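Local coordinates for phosphothreonine lyase ospF (Shigella flexneri, PDB 3I0U), which is a type III secreted effector that removes phosphate from phosphothreonine by beta-elimination, probably acting on host MAP kinases, at residues 28-33 with 150-155; 76-81 with 143-148; 92-97 with 167-172; 107-112 with 134-139. All coordinates share one frame; numbering follows the deposited sequence.

From the N terminus, the loop 28-33 meets helix 147-166 in interaction 1, closing the widest of the three loops that span interaction 4. Within that circuit, interaction 2 joins the corner at 76-81 to the turn leading into the same helix. Interaction 3 starts inside both, on helix 91-102, but ends beyond them at 167-172, so it crosses interactions 1 and 2. Innermost is interaction 4, where strands 111-115 and 132-137 pair at the centre of the sheet; interactions 1, 2 and 3 all span it. Interactions 1, 2 and 4 touch one another, whereas interaction 3 reaches the group through Phe-95 against Trp-112.

Interaction 1: residues 28-33 with 150-155; sequences YYFKVA and LHKIRQ
Tyr-28 and Gln-155 mark the closest backbone approach, their CA atoms 6.2 Å apart, where the extended but irregular chain 28-33 passes a turn of helix 150-155. Beyond Phe-30 the chain diverges, so the contact rests on Tyr-28 and Phe-30. The main-chain N of Tyr-28 donates to OE1 of Gln-155 at 2.9 Å with an N-H...O angle of 161°. It approaches the amide from above the carbonyl plane rather than along a lone pair, while the bend at chi2 turns the amide of Gln-155 to that N, and its CG lies 3.7 Å from CB of Tyr-28.

The tyrosine ring lies against Lys-152. With chi1 near -159°, CG of Tyr-28 stands opposite its own N and the ring is carried over the lysine chain. CG of Lys-152 sits 3.9 Å from the ring centroid, almost on the normal, in a CH-pi contact. Two further bends, at chi3 and chi4, then bring NZ of Lys-152 round to OH of Tyr-28, a weak hydrogen bond of 3.4 Å. Phe-30 turns an edge to the helix: its CZ is 3.5 Å from the backbone O of Lys-152, and its CE2 packs on CB of Gln-155. CD2 of Tyr-28 lies over the rim of one Phe-30 face, which joins the two rings of the loop.

His-151 contributes little to this contact directly, and its NE2 is hydrogen-bonded to O of Pro-26. Phe-30 also meets Phe-156 edge-to-face, while helices 11-22 and 211-217 pack on Leu-150, on another side of helix 147-166.

Interaction 2: residues 76-81 with 143-148; sequences DFVGDK and SQYSAL
Tyr-145 and Asp-80 form the buried end of this contact. OH of Tyr-145 donates to OD2 of Asp-80 over 2.8 Å, and the carboxylate oxygen receives it on its anti lone pair, away from OD1. OD2 also lies near the plane of the phenol, at its edge, with the carboxylate turned 53° from the ring. The second oxygen, OD1, is taken by the hydroxyl of Tyr-189 and the amide of Asn-191, so both carboxylate oxygens are held and the group has little freedom to rotate.

Val-78 fills the angle between the two polar pairs and divides its branches. With chi1 at 80°, CG1 stands between the backbone N and the carbonyl carbon and reaches OH of Tyr-145 at 3.5 Å, approaching the ring obliquely, whereas CG2 rests 3.8 Å from CB of Ser-143.

The chain turns a corner at Gly-79, whose positive phi separates the weakly bonded strand 77-78 from strand 80-84 of the main sheet. Asp-80 follows directly after the corner. On the other side, the turn 143-146 leads into helix 147-166, and Ser-146 is its N-cap, with OG hydrogen-bonded to the backbone N of Leu-149.

Toward solvent the contact thins to a single polar pair. OG of Ser-143 donates to OD2 of the exposed Asp-76 at 2.9 Å, meeting it on the anti side and 18° out of the carboxylate plane. Here the carbonyl of Asp-76 adds a link, a hydrogen bond from OG of Ser-138.

Interaction 3: residues 92-97 with 167-172; sequences PLAFQI and SKIAPG
No ring or amide face enters the meeting of Leu-93, Ala-94 and Ile-97 with Ser-167 and Ile-169; the surfaces are aliphatic branches and a serine side chain. The nearby ring of Phe-95 projects from helix 92-97 in another direction.

Ile-169 is the hub. Its CD1 comes to 3.8 Å from CD2 of Leu-93 and to the same distance from CD1 of Ile-97, lying between two side chains one helical turn apart. Both torsions of Ile-169 are near -60°, which folds CG1 and CD1 toward these two while CG2, opposite the backbone N, is left to face CB of Ala-94 at 4.4 Å. CD1 of Ile-97 extends further, to CB of Ser-167 at 3.6 Å. OG of Ser-167, hydrogen-bonded to O of Asn-163, lies against the same methyl, CD1 of Ile-97, at 3.7 Å. No hydrogen bond links the two segments.

Lys-168 is the C-prime residue of a Schellman motif ending helix 147-166, and the chain then runs on with Ile-169 turned to helix 91-102. Leu-164 of helix 147-166 touches both Ile-97 and Ile-169, Ile-86 covers Ala-94 and Ile-169, and Phe-95 packs on strand 111-115.

Interaction 4: residues 107-112 with 134-139; sequences SPIDKW and LYVKSD
Lys-111 and Tyr-135 meet through one backbone bond: N of Tyr-135 donates to O of Lys-111 at 3.0 Å. Next to it, Trp-112 and Leu-134 form an antiparallel non-hydrogen-bonded pair, their CA atoms 4.6 Å apart, and CD1 of Leu-134 packs on CB of the tryptophan at 3.8 Å.

The two faces of this ribbon differ. On one, the extended Lys-111 chain runs across the Tyr-135 ring, with CG 3.7 Å from CD2 of the tyrosine and CE above one face toward its rim; NZ lies farther off, giving at most a weak cation-pi attraction. Lys-137 shares that side, its CE approaching CB of Lys-111. On the other, Ile-109 is wedged against the second strand, CG2 lying 4.0 Å from CG of Leu-134 and CD1 lying 4.2 Å from CG2 of Val-136.

Behind this shell, Ser-107 shapes the approach to the strand. Its OG accepts from N of Ile-109 at 3.1 Å, an ST turn that fixes the backbone just before the pairing begins. Buried Asp-110 is held by a salt bridge to Arg-68 and by backbone N atoms of Gln-72 and Ser-73.

The pair lies at the middle of the antiparallel sheet, between strands 63-68 and 80-84. Helix 91-102 covers Trp-112 and Leu-134, and helix 147-166 packs on Pro-108.

Interaction 1: residues 28-33 with 150-155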
loop_
_atom_site.group_PDB
_atom_site.type_symbol
_atom_site.label_atom_id
_atom_site.label_comp_id
_atom_site.label_asym_id
_atom_site.label_seq_id
_atom_site.Cartn_x
_atom_site.Cartn_y
_atom_site.Cartn_z
ATOM N N TYR A 28 -8.821 5.632 12.816
ATOM C CA TYR A 28 -9.228 4.289 12.428
ATOM C C TYR A 28 -8.240 3.226 12.847
ATOM O O TYR A 28 -7.022 3.398 12.726
ATOM C CB TYR A 28 -9.404 4.234 10.911
ATOM C CG TYR A 28 -10.269 3.101 10.428
ATOM C CD1 TYR A 28 -11.653 3.247 10.290
ATOM C CD2 TYR A 28 -9.701 1.880 10.107
ATOM C CE1 TYR A 28 -12.438 2.174 9.847
ATOM C CE2 TYR A 28 -10.459 0.820 9.672
ATOM C CZ TYR A 28 -11.815 0.962 9.536
ATOM O OH TYR A 28 -12.506 -0.137 9.072
ATOM N N TYR A 29 -8.769 2.103 13.299
ATOM C CA TYR A 29 -7.912 1.020 13.787
ATOM C C TYR A 29 -8.060 -0.242 12.974
ATOM O O TYR A 29 -9.164 -0.625 12.566
ATOM C CB TYR A 29 -8.214 0.731 15.232
ATOM C CG TYR A 29 -7.891 1.898 16.098
ATOM C CD1 TYR A 29 -6.602 2.073 16.599
ATOM C CD2 TYR A 29 -8.869 2.848 16.419
ATOM C CE1 TYR A 29 -6.297 3.161 17.445
ATOM C CE2 TYR A 29 -8.575 3.933 17.233
ATOM C CZ TYR A 29 -7.283 4.081 17.755
ATOM O OH TYR A 29 -6.962 5.146 18.560
ATOM N N PHE A 30 -6.951 -0.902 12.742
ATOM C CA PHE A 30 -6.950 -2.094 11.902
ATOM C C PHE A 30 -6.679 -3.323 12.778
ATOM O O PHE A 30 -5.645 -3.402 13.418
ATOM C CB PHE A 30 -5.917 -1.906 10.803
ATOM C CG PHE A 30 -6.165 -0.674 9.963
ATOM C CD1 PHE A 30 -7.059 -0.712 8.901
ATOM C CD2 PHE A 30 -5.530 0.528 10.241
ATOM C CE1 PHE A 30 -7.298 0.400 8.121
ATOM C CE2 PHE A 30 -5.771 1.638 9.478
ATOM C CZ PHE A 30 -6.647 1.557 8.385
ATOM N N LYS A 31 -7.653 -4.226 12.858
ATOM C CA LYS A 31 -7.493 -5.490 13.549
ATOM C C LYS A 31 -6.408 -6.248 12.786
ATOM O O LYS A 31 -6.528 -6.544 11.593
ATOM C CB LYS A 31 -8.837 -6.233 13.579
ATOM C CG LYS A 31 -8.774 -7.719 13.805
ATOM C CD LYS A 31 -10.101 -8.424 13.404
ATOM C CE LYS A 31 -9.900 -9.980 13.239
ATOM N NZ LYS A 31 -9.753 -10.722 14.575
ATOM N N VAL A 32 -5.303 -6.469 13.469
ATOM C CA VAL A 32 -4.132 -7.173 12.940
ATOM C C VAL A 32 -4.397 -8.666 12.773
ATOM O O VAL A 32 -4.862 -9.330 13.705
ATOM C CB VAL A 32 -2.920 -6.912 13.894
ATOM C CG1 VAL A 32 -1.922 -8.016 13.913
ATOM C CG2 VAL A 32 -2.260 -5.591 13.552
ATOM N N ALA A 33 -4.121 -9.168 11.563
ATOM C CA ALA A 33 -4.183 -10.589 11.238
ATOM C C ALA A 33 -3.139 -11.334 12.047
ATOM O O ALA A 33 -2.010 -10.873 12.155
ATOM C CB ALA A 33 -3.921 -10.772 9.773
ATOM N N LEU A 150 -10.597 6.809 1.466
ATOM C CA LEU A 150 -9.477 7.738 1.574
ATOM C C LEU A 150 -8.981 7.974 2.983
ATOM O O LEU A 150 -7.781 8.110 3.194
ATOM C CB LEU A 150 -9.812 9.077 0.941
ATOM C CG LEU A 150 -10.079 9.062 -0.557
ATOM C CD1 LEU A 150 -10.610 10.408 -0.977
ATOM C CD2 LEU A 150 -8.812 8.693 -1.330
ATOM N N HIS A 151 -9.901 8.009 3.935
ATOM C CA HIS A 151 -9.541 8.085 5.323
ATOM C C HIS A 151 -8.802 6.810 5.706
ATOM O O HIS A 151 -7.669 6.885 6.197
ATOM C CB HIS A 151 -10.760 8.304 6.202
ATOM C CG HIS A 151 -10.419 8.509 7.638
ATOM N ND1 HIS A 151 -9.583 9.518 8.070
ATOM C CD2 HIS A 151 -10.783 7.823 8.745
ATOM C CE1 HIS A 151 -9.457 9.449 9.382
ATOM N NE2 HIS A 151 -10.178 8.432 9.817
ATOM N N LYS A 152 -9.416 5.653 5.437
ATOM C CA LYS A 152 -8.806 4.358 5.712
ATOM C C LYS A 152 -7.385 4.290 5.143
ATOM O O LYS A 152 -6.451 3.988 5.879
ATOM C CB LYS A 152 -9.691 3.196 5.228
ATOM C CG LYS A 152 -10.875 2.863 6.160
ATOM C CD LYS A 152 -12.053 2.071 5.542
ATOM C CE LYS A 152 -11.765 0.606 5.146
ATOM N NZ LYS A 152 -10.991 -0.340 6.019
ATOM N N ILE A 153 -7.199 4.660 3.888
ATOM C CA ILE A 153 -5.849 4.682 3.310
ATOM C C ILE A 153 -4.892 5.628 4.051
ATOM O O ILE A 153 -3.786 5.245 4.327
ATOM C CB ILE A 153 -5.864 4.991 1.766
ATOM C CG1 ILE A 153 -6.653 3.908 1.008
ATOM C CG2 ILE A 153 -4.453 5.076 1.227
ATOM C CD1 ILE A 153 -7.086 4.295 -0.354
ATOM N N ARG A 154 -5.336 6.845 4.401
ATOM C CA ARG A 154 -4.483 7.788 5.144
ATOM C C ARG A 154 -3.988 7.186 6.446
ATOM O O ARG A 154 -2.782 7.217 6.727
ATOM C CB ARG A 154 -5.232 9.020 5.503
ATOM C CG ARG A 154 -5.016 10.204 4.635
ATOM C CD ARG A 154 -5.696 11.392 5.297
ATOM N NE ARG A 154 -4.743 12.493 5.293
ATOM C CZ ARG A 154 -4.597 13.400 6.256
ATOM N NH1 ARG A 154 -5.354 13.364 7.362
ATOM N NH2 ARG A 154 -3.665 14.344 6.129
ATOM N N GLN A 155 -4.937 6.621 7.199
ATOM C CA GLN A 155 -4.698 5.970 8.482
ATOM C C GLN A 155 -3.774 4.779 8.376
ATOM O O GLN A 155 -2.943 4.573 9.236
ATOM C CB GLN A 155 -6.021 5.510 9.096
ATOM C CG GLN A 155 -6.979 6.645 9.425
ATOM C CD GLN A 155 -6.590 7.433 10.675
ATOM O OE1 GLN A 155 -6.479 6.896 11.779
ATOM N NE2 GLN A 155 -6.407 8.727 10.503
#

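Interaction 2: residues 76-81 with 143-148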
loop_
_atom_site.group_PDB
_atom_site.type_symbol
_atom_site.label_atom_id
_atom_site.label_comp_id
_atom_site.label_asym_id
_atom_site.label_seq_id
_atom_site.Cartn_x
_atom_site.Cartn_y
_atom_site.Cartn_z
ATOM N N ASP A 76 -12.524 -0.008 -10.587
ATOM C CA ASP A 76 -11.199 0.010 -11.262
ATOM C C ASP A 76 -10.015 0.504 -10.415
ATOM O O ASP A 76 -10.176 1.402 -9.581
ATOM C CB ASP A 76 -11.226 0.942 -12.468
ATOM C CG ASP A 76 -12.403 0.692 -13.401
ATOM O OD1 ASP A 76 -12.400 -0.378 -14.053
ATOM O OD2 ASP A 76 -13.297 1.593 -13.519
ATOM N N PHE A 77 -8.827 -0.073 -10.674
ATOM C CA PHE A 77 -7.533 0.560 -10.396
ATOM C C PHE A 77 -7.389 1.681 -11.411
ATOM O O PHE A 77 -7.389 1.419 -12.581
ATOM C CB PHE A 77 -6.351 -0.440 -10.564
ATOM C CG PHE A 77 -4.981 0.227 -10.547
ATOM C CD1 PHE A 77 -4.454 0.729 -9.354
ATOM C CD2 PHE A 77 -4.234 0.377 -11.723
ATOM C CE1 PHE A 77 -3.232 1.387 -9.319
ATOM C CE2 PHE A 77 -2.978 1.011 -11.708
ATOM C CZ PHE A 77 -2.489 1.527 -10.513
ATOM N N VAL A 78 -7.250 2.918 -10.963
ATOM C CA VAL A 78 -7.344 4.071 -11.858
ATOM C C VAL A 78 -6.028 4.885 -11.835
ATOM O O VAL A 78 -5.997 6.054 -12.198
ATOM C CB VAL A 78 -8.687 4.865 -11.564
ATOM C CG1 VAL A 78 -8.595 5.786 -10.326
ATOM C CG2 VAL A 78 -9.183 5.608 -12.796
ATOM N N GLY A 79 -4.937 4.233 -11.413
ATOM C CA GLY A 79 -3.587 4.817 -11.432
ATOM C C GLY A 79 -2.820 5.032 -10.131
ATOM O O GLY A 79 -1.626 5.252 -10.181
ATOM N N ASP A 80 -3.490 4.966 -8.978
ATOM C CA ASP A 80 -2.943 5.442 -7.700
ATOM C C ASP A 80 -2.327 4.332 -6.889
ATOM O O ASP A 80 -2.977 3.328 -6.621
ATOM C CB ASP A 80 -4.060 6.092 -6.877
ATOM C CG ASP A 80 -4.544 7.377 -7.474
ATOM O OD1 ASP A 80 -3.724 8.303 -7.646
ATOM O OD2 ASP A 80 -5.751 7.483 -7.776
ATOM N N LYS A 81 -1.080 4.534 -6.465
ATOM C CA LYS A 81 -0.312 3.506 -5.754
ATOM C C LYS A 81 0.791 4.050 -4.847
ATOM O O LYS A 81 1.295 5.153 -5.061
ATOM C CB LYS A 81 0.271 2.475 -6.736
ATOM C CG LYS A 81 1.402 2.987 -7.597
ATOM C CD LYS A 81 1.856 1.890 -8.572
ATOM C CE LYS A 81 2.758 2.476 -9.642
ATOM N NZ LYS A 81 2.852 1.579 -10.789
ATOM N N SER A 143 -15.209 5.777 -11.400
ATOM C CA SER A 143 -13.907 5.429 -10.870
ATOM C C SER A 143 -13.434 6.314 -9.682
ATOM O O SER A 143 -12.242 6.607 -9.550
ATOM C CB SER A 143 -12.890 5.416 -12.016
ATOM O OG SER A 143 -13.259 4.426 -12.992
ATOM N N GLN A 144 -14.369 6.725 -8.815
ATOM C CA GLN A 144 -14.075 7.681 -7.743
ATOM C C GLN A 144 -13.781 7.028 -6.401
ATOM O O GLN A 144 -13.991 5.828 -6.196
ATOM C CB GLN A 144 -15.196 8.707 -7.599
ATOM C CG GLN A 144 -15.368 9.613 -8.779
ATOM C CD GLN A 144 -15.951 10.941 -8.357
ATOM O OE1 GLN A 144 -17.191 11.158 -8.384
ATOM N NE2 GLN A 144 -15.068 11.840 -7.916
ATOM N N TYR A 145 -13.294 7.847 -5.484
ATOM C CA TYR A 145 -12.985 7.398 -4.152
ATOM C C TYR A 145 -13.943 7.964 -3.140
ATOM O O TYR A 145 -14.221 9.152 -3.162
ATOM C CB TYR A 145 -11.596 7.858 -3.812
ATOM C CG TYR A 145 -10.546 7.252 -4.690
ATOM C CD1 TYR A 145 -10.348 5.874 -4.708
ATOM C CD2 TYR A 145 -9.720 8.054 -5.485
ATOM C CE1 TYR A 145 -9.365 5.306 -5.488
ATOM C CE2 TYR A 145 -8.715 7.493 -6.267
ATOM C CZ TYR A 145 -8.549 6.117 -6.253
ATOM O OH TYR A 145 -7.576 5.516 -7.011
ATOM N N SER A 146 -14.428 7.113 -2.240
ATOM C CA SER A 146 -15.252 7.581 -1.148
ATOM C C SER A 146 -14.358 8.157 -0.096
ATOM O O SER A 146 -13.203 7.785 0.001
ATOM C CB SER A 146 -16.074 6.451 -0.564
ATOM O OG SER A 146 -15.259 5.603 0.180
ATOM N N ALA A 147 -14.910 9.048 0.714
ATOM C CA ALA A 147 -14.174 9.652 1.814
ATOM C C ALA A 147 -13.632 8.663 2.882
ATOM O O ALA A 147 -12.594 8.921 3.484
ATOM C CB ALA A 147 -15.004 10.711 2.445
ATOM N N LEU A 148 -14.339 7.550 3.091
ATOM C CA LEU A 148 -14.009 6.591 4.129
ATOM C C LEU A 148 -12.837 5.837 3.650
ATOM O O LEU A 148 -11.890 5.609 4.432
ATOM C CB LEU A 148 -15.108 5.560 4.338
ATOM C CG LEU A 148 -15.435 4.969 5.719
ATOM C CD1 LEU A 148 -16.058 3.624 5.516
ATOM C CD2 LEU A 148 -14.292 4.856 6.706
#

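Interaction 3: residues 92-97 with 167-172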
loop_
_atom_site.group_PDB
_atom_site.type_symbol
_atom_site.label_atom_id
_atom_site.label_comp_id
_atom_site.label_asym_id
_atom_site.label_seq_id
_atom_site.Cartn_x
_atom_site.Cartn_y
_atom_site.Cartn_z
ATOM N N PRO A 92 12.861 -9.023 4.381
ATOM C CA PRO A 92 12.032 -10.042 5.027
ATOM C C PRO A 92 11.539 -9.672 6.412
ATOM O O PRO A 92 10.363 -9.933 6.731
ATOM C CB PRO A 92 12.983 -11.249 5.100
ATOM C CG PRO A 92 13.870 -11.051 3.950
ATOM C CD PRO A 92 14.160 -9.599 3.975
ATOM N N LEU A 93 12.418 -9.050 7.202
ATOM C CA LEU A 93 12.045 -8.561 8.525
ATOM C C LEU A 93 10.878 -7.607 8.451
ATOM O O LEU A 93 9.915 -7.790 9.168
ATOM C CB LEU A 93 13.213 -7.870 9.211
ATOM C CG LEU A 93 13.059 -7.675 10.697
ATOM C CD1 LEU A 93 13.069 -9.059 11.411
ATOM C CD2 LEU A 93 14.257 -6.841 11.042
ATOM N N ALA A 94 10.971 -6.628 7.553
ATOM C CA ALA A 94 9.950 -5.636 7.366
ATOM C C ALA A 94 8.640 -6.240 6.911
ATOM O O ALA A 94 7.612 -5.740 7.233
ATOM C CB ALA A 94 10.414 -4.602 6.368
ATOM N N PHE A 95 8.693 -7.312 6.136
ATOM C CA PHE A 95 7.495 -8.007 5.770
ATOM C C PHE A 95 6.865 -8.620 7.006
ATOM O O PHE A 95 5.673 -8.554 7.176
ATOM C CB PHE A 95 7.761 -9.076 4.698
ATOM C CG PHE A 95 6.591 -9.989 4.479
ATOM C CD1 PHE A 95 5.518 -9.568 3.708
ATOM C CD2 PHE A 95 6.533 -11.252 5.089
ATOM C CE1 PHE A 95 4.414 -10.393 3.527
ATOM C CE2 PHE A 95 5.448 -12.086 4.946
ATOM C CZ PHE A 95 4.396 -11.693 4.167
ATOM N N GLN A 96 7.663 -9.227 7.867
ATOM C CA GLN A 96 7.104 -9.874 9.055
ATOM C C GLN A 96 6.447 -8.856 9.957
ATOM O O GLN A 96 5.356 -9.096 10.484
ATOM C CB GLN A 96 8.174 -10.673 9.812
ATOM C CG GLN A 96 7.782 -11.063 11.245
ATOM C CD GLN A 96 8.642 -12.203 11.794
ATOM O OE1 GLN A 96 9.859 -12.036 12.064
ATOM N NE2 GLN A 96 8.019 -13.401 11.942
ATOM N N ILE A 97 7.091 -7.710 10.076
ATOM C CA ILE A 97 6.541 -6.609 10.813
ATOM C C ILE A 97 5.231 -6.067 10.203
ATOM O O ILE A 97 4.283 -5.752 10.935
ATOM C CB ILE A 97 7.616 -5.521 10.978
ATOM C CG1 ILE A 97 8.644 -5.992 12.022
ATOM C CG2 ILE A 97 6.992 -4.088 11.274
ATOM C CD1 ILE A 97 9.879 -5.246 11.938
ATOM N N SER A 167 10.121 -0.251 15.092
ATOM C CA SER A 167 11.064 -1.368 15.087
ATOM C C SER A 167 12.427 -0.964 14.510
ATOM O O SER A 167 13.288 -1.817 14.315
ATOM C CB SER A 167 10.511 -2.564 14.330
ATOM O OG SER A 167 9.157 -2.857 14.707
ATOM N N LYS A 168 12.625 0.342 14.285
ATOM C CA LYS A 168 13.889 0.948 13.810
ATOM C C LYS A 168 14.419 0.337 12.523
ATOM O O LYS A 168 15.563 0.121 12.381
ATOM C CB LYS A 168 14.933 1.022 14.924
ATOM C CG LYS A 168 14.662 2.189 15.860
ATOM C CD LYS A 168 15.580 2.362 17.058
ATOM C CE LYS A 168 14.787 3.131 18.162
ATOM N NZ LYS A 168 15.444 3.239 19.521
ATOM N N ILE A 169 13.519 0.050 11.606
ATOM C CA ILE A 169 13.812 -0.441 10.290
ATOM C C ILE A 169 14.470 0.625 9.410
ATOM O O ILE A 169 14.047 1.776 9.409
ATOM C CB ILE A 169 12.500 -0.915 9.635
ATOM C CG1 ILE A 169 11.909 -2.099 10.414
ATOM C CG2 ILE A 169 12.687 -1.233 8.149
ATOM C CD1 ILE A 169 12.793 -3.371 10.498
ATOM N N ALA A 170 15.503 0.244 8.658
ATOM C CA ALA A 170 16.200 1.172 7.782
ATOM C C ALA A 170 15.386 1.359 6.512
ATOM O O ALA A 170 14.970 0.357 5.882
ATOM C CB ALA A 170 17.531 0.663 7.439
ATOM N N PRO A 171 15.135 2.636 6.126
ATOM C CA PRO A 171 14.569 2.978 4.828
ATOM C C PRO A 171 15.488 2.630 3.667
ATOM O O PRO A 171 16.683 2.625 3.812
ATOM C CB PRO A 171 14.401 4.496 4.916
ATOM C CG PRO A 171 15.397 4.935 5.923
ATOM C CD PRO A 171 15.372 3.844 6.939
ATOM N N GLY A 172 14.915 2.324 2.517
ATOM C CA GLY A 172 15.705 2.055 1.333
ATOM C C GLY A 172 15.643 3.250 0.430
ATOM O O GLY A 172 15.452 4.369 0.878
#

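Interaction 4: residues 107-112 with 134-139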
loop_
_atom_site.group_PDB
_atom_site.type_symbol
_atom_site.label_atom_id
_atom_site.label_comp_id
_atom_site.label_asym_id
_atom_site.label_seq_id
_atom_site.Cartn_x
_atom_site.Cartn_y
_atom_site.Cartn_z
ATOM N N SER A 107 -7.739 -3.728 6.240
ATOM C CA SER A 107 -6.873 -2.990 5.333
ATOM C C SER A 107 -7.682 -2.469 4.153
ATOM O O SER A 107 -8.578 -3.140 3.701
ATOM C CB SER A 107 -5.744 -3.873 4.869
ATOM O OG SER A 107 -5.124 -3.296 3.731
ATOM N N PRO A 108 -7.401 -1.246 3.684
ATOM C CA PRO A 108 -8.102 -0.750 2.483
ATOM C C PRO A 108 -7.391 -1.131 1.146
ATOM O O PRO A 108 -7.760 -0.613 0.076
ATOM C CB PRO A 108 -8.072 0.776 2.677
ATOM C CG PRO A 108 -6.796 1.029 3.405
ATOM C CD PRO A 108 -6.460 -0.242 4.217
ATOM N N ILE A 109 -6.397 -2.018 1.205
ATOM C CA ILE A 109 -5.612 -2.344 0.041
ATOM C C ILE A 109 -5.987 -3.757 -0.377
ATOM O O ILE A 109 -5.670 -4.697 0.322
ATOM C CB ILE A 109 -4.080 -2.187 0.354
ATOM C CG1 ILE A 109 -3.758 -0.760 0.822
ATOM C CG2 ILE A 109 -3.195 -2.538 -0.807
ATOM C CD1 ILE A 109 -4.169 0.380 -0.169
ATOM N N ASP A 110 -6.676 -3.907 -1.503
ATOM C CA ASP A 110 -7.096 -5.218 -1.974
ATOM C C ASP A 110 -6.038 -5.989 -2.751
ATOM O O ASP A 110 -6.123 -7.213 -2.833
ATOM C CB ASP A 110 -8.362 -5.077 -2.807
ATOM C CG ASP A 110 -9.572 -4.693 -1.964
ATOM O OD1 ASP A 110 -9.717 -5.185 -0.815
ATOM O OD2 ASP A 110 -10.396 -3.902 -2.452
ATOM N N LYS A 111 -5.058 -5.274 -3.309
ATOM C CA LYS A 111 -3.976 -5.859 -4.131
ATOM C C LYS A 111 -2.614 -5.246 -3.720
ATOM O O LYS A 111 -2.464 -4.018 -3.654
ATOM C CB LYS A 111 -4.276 -5.715 -5.638
ATOM C CG LYS A 111 -3.167 -6.104 -6.613
ATOM C CD LYS A 111 -3.618 -6.179 -8.120
ATOM C CE LYS A 111 -2.405 -6.172 -9.076
ATOM N NZ LYS A 111 -2.431 -7.172 -10.251
ATOM N N TRP A 112 -1.645 -6.095 -3.371
ATOM C CA TRP A 112 -0.270 -5.644 -3.218
ATOM C C TRP A 112 0.682 -6.649 -3.804
ATOM O O TRP A 112 0.283 -7.774 -4.168
ATOM C CB TRP A 112 0.090 -5.308 -1.776
ATOM C CG TRP A 112 -0.374 -6.295 -0.721
ATOM C CD1 TRP A 112 -1.580 -6.319 -0.103
ATOM C CD2 TRP A 112 0.381 -7.381 -0.160
ATOM N NE1 TRP A 112 -1.646 -7.360 0.787
ATOM C CE2 TRP A 112 -0.449 -8.014 0.803
ATOM C CE3 TRP A 112 1.681 -7.882 -0.370
ATOM C CZ2 TRP A 112 -0.038 -9.149 1.538
ATOM C CZ3 TRP A 112 2.087 -8.994 0.360
ATOM C CH2 TRP A 112 1.225 -9.625 1.293
ATOM N N LEU A 134 1.597 -1.070 -3.210
ATOM C CA LEU A 134 0.255 -1.086 -2.684
ATOM C C LEU A 134 -0.704 -0.430 -3.684
ATOM O O LEU A 134 -0.633 0.766 -3.905
ATOM C CB LEU A 134 0.227 -0.315 -1.354
ATOM C CG LEU A 134 0.451 -1.063 -0.020
ATOM C CD1 LEU A 134 1.497 -2.175 -0.053
ATOM C CD2 LEU A 134 0.810 -0.117 1.042
ATOM N N TYR A 135 -1.617 -1.195 -4.270
ATOM C CA TYR A 135 -2.515 -0.657 -5.300
ATOM C C TYR A 135 -3.845 -0.214 -4.748
ATOM O O TYR A 135 -4.528 -0.981 -4.055
ATOM C CB TYR A 135 -2.755 -1.680 -6.386
ATOM C CG TYR A 135 -1.497 -2.126 -7.084
ATOM C CD1 TYR A 135 -0.991 -1.409 -8.191
ATOM C CD2 TYR A 135 -0.804 -3.258 -6.646
ATOM C CE1 TYR A 135 0.178 -1.809 -8.832
ATOM C CE2 TYR A 135 0.372 -3.697 -7.319
ATOM C CZ TYR A 135 0.841 -2.969 -8.388
ATOM O OH TYR A 135 1.981 -3.382 -9.004
ATOM N N VAL A 136 -4.201 1.037 -5.042
ATOM C CA VAL A 136 -5.464 1.613 -4.642
ATOM C C VAL A 136 -6.470 1.447 -5.785
ATOM O O VAL A 136 -6.209 1.863 -6.920
ATOM C CB VAL A 136 -5.311 3.118 -4.309
ATOM C CG1 VAL A 136 -6.636 3.723 -3.944
ATOM C CG2 VAL A 136 -4.370 3.326 -3.183
ATOM N N LYS A 137 -7.607 0.831 -5.479
ATOM C CA LYS A 137 -8.731 0.770 -6.404
ATOM C C LYS A 137 -9.893 1.634 -5.961
ATOM O O LYS A 137 -10.053 1.943 -4.796
ATOM C CB LYS A 137 -9.204 -0.668 -6.719
ATOM C CG LYS A 137 -8.544 -1.820 -5.999
ATOM C CD LYS A 137 -8.361 -3.009 -6.945
ATOM C CE LYS A 137 -7.016 -2.940 -7.735
ATOM N NZ LYS A 137 -7.060 -3.547 -9.143
ATOM N N SER A 138 -10.730 2.002 -6.903
ATOM C CA SER A 138 -11.861 2.824 -6.614
ATOM C C SER A 138 -12.987 1.952 -6.087
ATOM O O SER A 138 -13.023 0.751 -6.392
ATOM C CB SER A 138 -12.277 3.517 -7.903
ATOM O OG SER A 138 -12.910 2.602 -8.767
ATOM N N ASP A 139 -13.901 2.572 -5.331
ATOM C CA ASP A 139 -15.060 1.904 -4.723
ATOM C C ASP A 139 -16.357 2.615 -5.065
ATOM O O ASP A 139 -17.427 2.250 -4.585
ATOM C CB ASP A 139 -14.913 1.891 -3.206
ATOM C CG ASP A 139 -14.707 3.290 -2.604
ATOM O OD1 ASP A 139 -14.228 4.227 -3.284
ATOM O OD2 ASP A 139 -15.029 3.445 -1.414
#